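Local atomic coordinates of sugar-binding transport ATP-binding protein (Pyrococcus horikoshii, PDB entry 1V43), a protein that binds ATP and probably hydrolyses it to power sugar uptake, as the ATPase subunit of an ABC transporter. Residues A[233-236]-A[237-240]; A[202-205]-A[206-210]. All blocks are in the same frame, centred on the assembly; numbering follows the deposited sequence.

In the fold
Both contacts lie within single short stretches of the nucleotide-binding domain, and both rest on the backbone bonds of a helix turn. Interaction 1 opens helix 236-241, where the domain meets the strands of the C-terminal part, and it is partly buried. Interaction 2 runs to the end of helix 202-208 and is buried against strands 39-43 and 194-199. Their centres are about 16 Å apart, and their nearest atoms about 7 Å. Interaction 1 relies on apolar packing of a proline and on a serine at the N-cap. In interaction 2 a threonine hydroxyl adds a second bond to a backbone carbonyl, and the second subunit packs on the same helix.

Interaction 1: A[233-236]-A[237-240]; sequences PNSV and FVAT
The carbonyl O of Ser235 accepts the N-H of Ala239, with 2.9 Å between Ser235 O and Ala239 N. This is the first turn of helix 236-241, and Ser235 holds its N-cap position. The next carbonyl continues the turn: Val236 O receives Thr240 N at 2.9 Å. Thr240 OG1 stands close to the same oxygen.

The Ser235 hydroxyl turns back along the chain. Its OG donates to Asn234 OD1 over 3.2 Å, and the approach is nearly straight on to the amide C=O (165°). OG sits between the backbone N and the carbonyl carbon (chi1 60°), which also sets it beside Val238 CG2. The other end of the Asn234 amide is held as well, since ND2 donates to Leu221 O in strand 219-224.

Pro233 closes the apolar side of the turn. Its CB and CG bear on two residues of the helix. Pro233 CB meets Val238 CG1 at 3.7 Å, and this methyl lies anti to the Val238 backbone N (chi1 175°). Phe237 carries its ring to Pro45, in the P-loop, and to Phe241; its side chain is about 7 Å from that of Cys48, which binds ATP. Phe363 of strand 361-364 packs on Val236 and Ala239, so the turn joins the ATPase domain to the C-terminal strands. The proline fit is tight: Pro233 CG comes within 3.4 Å of Ala239 CB.

Interaction 2: A[202-205]-A[206-210]; sequences QVEA and MTMGD
From Gln202 O to Met206 N, and on to Ala205 O with Gly209 N, four successive i to i+4 bonds run along helix 202-208. The first and last are nearly straight, at 171° and 172°. Gly209 then leaves helical geometry and ends the helix.

Thr207 adds a side-chain bond. Its hydroxyl OG1 donates to Val203 O at 2.6 Å, while Thr207 N reaches the same Val203 O at 3.0 Å. The two donors come from opposite faces of the carbonyl plane, so they hold the oxygen between them. OG1 lies anti to the Thr207 carbonyl carbon (chi1 -54°), which swings it back over the preceding turn. A valine here would probably leave Val203 O with only the bent backbone bond from this residue and set that carbonyl less firmly.

Glu204 and Met208 lie side by side and point the same way. Glu204 CG touches Met208 SD at 3.8 Å. The Glu204 carboxylate runs further out, where OE1 forms salt bridges with Arg177 and Arg181 and OE2 bonds to Tyr197 OH. Met206 brings only the base of its chain to the turn before it, with Met206 CG 3.4 Å from Gln202 O; bends at chi2 and chi3 lead the sulfur end away.

Leu320 of the second subunit packs on Val203 and Thr207. The helix belongs to the beta-alpha-beta crossover between parallel strands 194-199 and 211-216. Ala205 rests on Val41 and Leu43 of strand 39-43, which lies between those two strands, and Met208 packs on Ile184 of helix 174-191.

Interaction 1: A[233-236]-A[237-240]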
ATOM      1  N   PRO A 233      21.151   3.349   2.308  1.00 27.00           N
ATOM      2  CA  PRO A 233      20.751   4.661   1.791  1.00 28.91           C
ATOM      3  C   PRO A 233      21.867   5.648   2.156  1.00 33.03           C
ATOM      4  O   PRO A 233      22.329   5.651   3.294  1.00 30.34           O
ATOM      5  CB  PRO A 233      19.466   4.947   2.556  1.00 25.99           C
ATOM      6  CG  PRO A 233      19.738   4.295   3.892  1.00 28.69           C
ATOM      7  CD  PRO A 233      20.331   2.962   3.468  1.00 24.39           C
ATOM      8  N   ASN A 234      22.312   6.475   1.216  1.00 32.68           N
ATOM      9  CA  ASN A 234      23.386   7.401   1.546  1.00 35.39           C
ATOM     10  C   ASN A 234      22.904   8.687   2.219  1.00 42.25           C
ATOM     11  O   ASN A 234      23.683   9.619   2.403  1.00 40.98           O
ATOM     12  CB  ASN A 234      24.196   7.752   0.303  1.00 30.23           C
ATOM     13  CG  ASN A 234      23.384   8.489  -0.723  1.00 35.76           C
ATOM     14  OD1 ASN A 234      22.439   9.205  -0.389  1.00 33.25           O
ATOM     15  ND2 ASN A 234      23.753   8.333  -1.984  1.00 34.80           N
ATOM     16  N   SER A 235      21.628   8.736   2.596  1.00 40.44           N
ATOM     17  CA  SER A 235      21.084   9.927   3.245  1.00 40.88           C
ATOM     18  C   SER A 235      19.718   9.679   3.884  1.00 36.77           C
ATOM     19  O   SER A 235      19.082   8.656   3.639  1.00 38.68           O
ATOM     20  CB  SER A 235      20.963  11.056   2.228  1.00 34.07           C
ATOM     21  OG  SER A 235      20.105  10.660   1.173  1.00 38.33           O
ATOM     22  N   VAL A 236      19.271  10.620   4.706  1.00 39.98           N
ATOM     23  CA  VAL A 236      17.975  10.494   5.364  1.00 36.40           C
ATOM     24  C   VAL A 236      16.853  10.414   4.325  1.00 37.20           C
ATOM     25  O   VAL A 236      15.983   9.543   4.412  1.00 35.37           O
ATOM     26  CB  VAL A 236      17.699  11.688   6.307  1.00 41.00           C
ATOM     27  CG1 VAL A 236      16.293  11.587   6.881  1.00 27.61           C
ATOM     28  CG2 VAL A 236      18.723  11.705   7.433  1.00 35.99           C
ATOM     29  N   PHE A 237      16.881  11.308   3.333  1.00 30.90           N
ATOM     30  CA  PHE A 237      15.842  11.300   2.314  1.00 30.56           C
ATOM     31  C   PHE A 237      15.663   9.939   1.632  1.00 30.03           C
ATOM     32  O   PHE A 237      14.536   9.456   1.510  1.00 27.06           O
ATOM     33  CB  PHE A 237      16.074  12.366   1.238  1.00 26.72           C
ATOM     34  CG  PHE A 237      14.894  12.527   0.322  1.00 31.53           C
ATOM     35  CD1 PHE A 237      13.815  13.318   0.694  1.00 27.33           C
ATOM     36  CD2 PHE A 237      14.809  11.797  -0.857  1.00 32.38           C
ATOM     37  CE1 PHE A 237      12.668  13.377  -0.087  1.00 31.70           C
ATOM     38  CE2 PHE A 237      13.666  11.849  -1.645  1.00 32.07           C
ATOM     39  CZ  PHE A 237      12.592  12.642  -1.256  1.00 33.36           C
ATOM     40  N   VAL A 238      16.762   9.334   1.183  1.00 26.02           N
ATOM     41  CA  VAL A 238      16.695   8.026   0.534  1.00 25.83           C
ATOM     42  C   VAL A 238      16.280   6.959   1.562  1.00 28.22           C
ATOM     43  O   VAL A 238      15.476   6.074   1.268  1.00 23.58           O
ATOM     44  CB  VAL A 238      18.075   7.609  -0.091  1.00 23.24           C
ATOM     45  CG1 VAL A 238      17.980   6.208  -0.643  1.00 17.08           C
ATOM     46  CG2 VAL A 238      18.484   8.584  -1.234  1.00 20.87           C
ATOM     47  N   ALA A 239      16.835   7.047   2.766  1.00 20.98           N
ATOM     48  CA  ALA A 239      16.523   6.078   3.804  1.00 28.05           C
ATOM     49  C   ALA A 239      15.030   6.026   4.106  1.00 28.51           C
ATOM     50  O   ALA A 239      14.496   4.958   4.378  1.00 26.27           O
ATOM     51  CB  ALA A 239      17.288   6.400   5.087  1.00 29.50           C
ATOM     52  N   THR A 240      14.359   7.174   4.042  1.00 28.31           N
ATOM     53  CA  THR A 240      12.936   7.225   4.364  1.00 28.48           C
ATOM     54  C   THR A 240      11.980   7.212   3.179  1.00 25.71           C
ATOM     55  O   THR A 240      10.768   7.226   3.375  1.00 26.52           O
ATOM     56  CB  THR A 240      12.610   8.465   5.246  1.00 29.20           C
ATOM     57  OG1 THR A 240      12.916   9.662   4.522  1.00 33.50           O
ATOM     58  CG2 THR A 240      13.429   8.444   6.538  1.00 26.15           C
TER

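Interaction 2: A[202-205]-A[206-210]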
ATOM      1  N   GLN A 202       7.647   3.764  -4.455  1.00 24.45           N
ATOM      2  CA  GLN A 202       8.826   3.015  -4.022  1.00 25.87           C
ATOM      3  C   GLN A 202       8.701   1.487  -4.152  1.00 25.27           C
ATOM      4  O   GLN A 202       9.650   0.836  -4.576  1.00 23.64           O
ATOM      5  CB  GLN A 202       9.221   3.418  -2.586  1.00 21.82           C
ATOM      6  CG  GLN A 202       8.145   3.204  -1.511  1.00 23.19           C
ATOM      7  CD  GLN A 202       8.302   1.894  -0.750  1.00 25.72           C
ATOM      8  OE1 GLN A 202       9.341   1.237  -0.809  1.00 28.73           O
ATOM      9  NE2 GLN A 202       7.267   1.519  -0.013  1.00 28.60           N
ATOM     10  N   VAL A 203       7.554   0.905  -3.803  1.00 23.53           N
ATOM     11  CA  VAL A 203       7.413  -0.552  -3.950  1.00 24.72           C
ATOM     12  C   VAL A 203       7.560  -0.973  -5.417  1.00 24.13           C
ATOM     13  O   VAL A 203       8.187  -1.991  -5.719  1.00 24.65           O
ATOM     14  CB  VAL A 203       6.054  -1.078  -3.428  1.00 25.51           C
ATOM     15  CG1 VAL A 203       5.832  -2.519  -3.909  1.00 19.29           C
ATOM     16  CG2 VAL A 203       6.028  -1.035  -1.882  1.00 28.17           C
ATOM     17  N   GLU A 204       6.987  -0.187  -6.326  1.00 26.04           N
ATOM     18  CA  GLU A 204       7.067  -0.496  -7.757  1.00 27.42           C
ATOM     19  C   GLU A 204       8.521  -0.355  -8.210  1.00 25.84           C
ATOM     20  O   GLU A 204       9.036  -1.180  -8.955  1.00 21.45           O
ATOM     21  CB  GLU A 204       6.166   0.459  -8.549  1.00 22.48           C
ATOM     22  CG  GLU A 204       6.070   0.185 -10.056  1.00 23.28           C
ATOM     23  CD  GLU A 204       4.788   0.765 -10.658  1.00 30.84           C
ATOM     24  OE1 GLU A 204       3.700   0.344 -10.217  1.00 26.29           O
ATOM     25  OE2 GLU A 204       4.861   1.631 -11.559  1.00 35.30           O
ATOM     26  N   ALA A 205       9.182   0.691  -7.739  1.00 24.14           N
ATOM     27  CA  ALA A 205      10.575   0.907  -8.094  1.00 31.50           C
ATOM     28  C   ALA A 205      11.435  -0.296  -7.668  1.00 27.01           C
ATOM     29  O   ALA A 205      12.188  -0.827  -8.467  1.00 22.35           O
ATOM     30  CB  ALA A 205      11.075   2.190  -7.448  1.00 21.71           C
ATOM     31  N   MET A 206      11.301  -0.728  -6.415  1.00 24.47           N
ATOM     32  CA  MET A 206      12.062  -1.863  -5.896  1.00 25.24           C
ATOM     33  C   MET A 206      11.768  -3.146  -6.655  1.00 25.15           C
ATOM     34  O   MET A 206      12.618  -4.024  -6.772  1.00 26.03           O
ATOM     35  CB  MET A 206      11.743  -2.072  -4.415  1.00 27.65           C
ATOM     36  CG  MET A 206      12.306  -1.001  -3.484  1.00 27.36           C
ATOM     37  SD  MET A 206      14.090  -1.135  -3.358  1.00 24.86           S
ATOM     38  CE  MET A 206      14.247  -2.409  -2.121  1.00 23.20           C
ATOM     39  N   THR A 207      10.549  -3.255  -7.166  1.00 23.40           N
ATOM     40  CA  THR A 207      10.114  -4.433  -7.911  1.00 19.05           C
ATOM     41  C   THR A 207      10.655  -4.482  -9.325  1.00 24.50           C
ATOM     42  O   THR A 207      10.989  -5.552  -9.840  1.00 25.13           O
ATOM     43  CB  THR A 207       8.588  -4.478  -8.073  1.00 19.62           C
ATOM     44  OG1 THR A 207       7.955  -4.379  -6.790  1.00 27.35           O
ATOM     45  CG2 THR A 207       8.180  -5.756  -8.770  1.00 20.69           C
ATOM     46  N   MET A 208      10.749  -3.325  -9.961  1.00 21.89           N
ATOM     47  CA  MET A 208      11.168  -3.326 -11.348  1.00 23.96           C
ATOM     48  C   MET A 208      12.585  -2.929 -11.763  1.00 25.76           C
ATOM     49  O   MET A 208      13.111  -3.455 -12.742  1.00 23.15           O
ATOM     50  CB  MET A 208      10.145  -2.505 -12.130  1.00 23.19           C
ATOM     51  CG  MET A 208       8.737  -3.139 -12.078  1.00 21.67           C
ATOM     52  SD  MET A 208       7.535  -2.044 -12.785  1.00 36.10           S
ATOM     53  CE  MET A 208       7.430  -2.788 -14.441  1.00 24.92           C
ATOM     54  N   GLY A 209      13.213  -2.024 -11.028  1.00 24.23           N
ATOM     55  CA  GLY A 209      14.536  -1.593 -11.441  1.00 27.29           C
ATOM     56  C   GLY A 209      15.736  -2.466 -11.132  1.00 29.87           C
ATOM     57  O   GLY A 209      15.838  -3.048 -10.052  1.00 21.20           O
ATOM     58  N   ASP A 210      16.643  -2.577 -12.100  1.00 28.65           N
ATOM     59  CA  ASP A 210      17.879  -3.317 -11.886  1.00 23.23           C
ATOM     60  C   ASP A 210      18.623  -2.341 -11.000  1.00 22.87           C
ATOM     61  O   ASP A 210      19.421  -2.707 -10.130  1.00 24.46           O
ATOM     62  CB  ASP A 210      18.647  -3.508 -13.197  1.00 17.72           C
ATOM     63  CG  ASP A 210      17.951  -4.476 -14.139  1.00 26.15           C
ATOM     64  OD1 ASP A 210      17.541  -5.567 -13.670  1.00 29.86           O
ATOM     65  OD2 ASP A 210      17.825  -4.147 -15.339  1.00 21.75           O
TER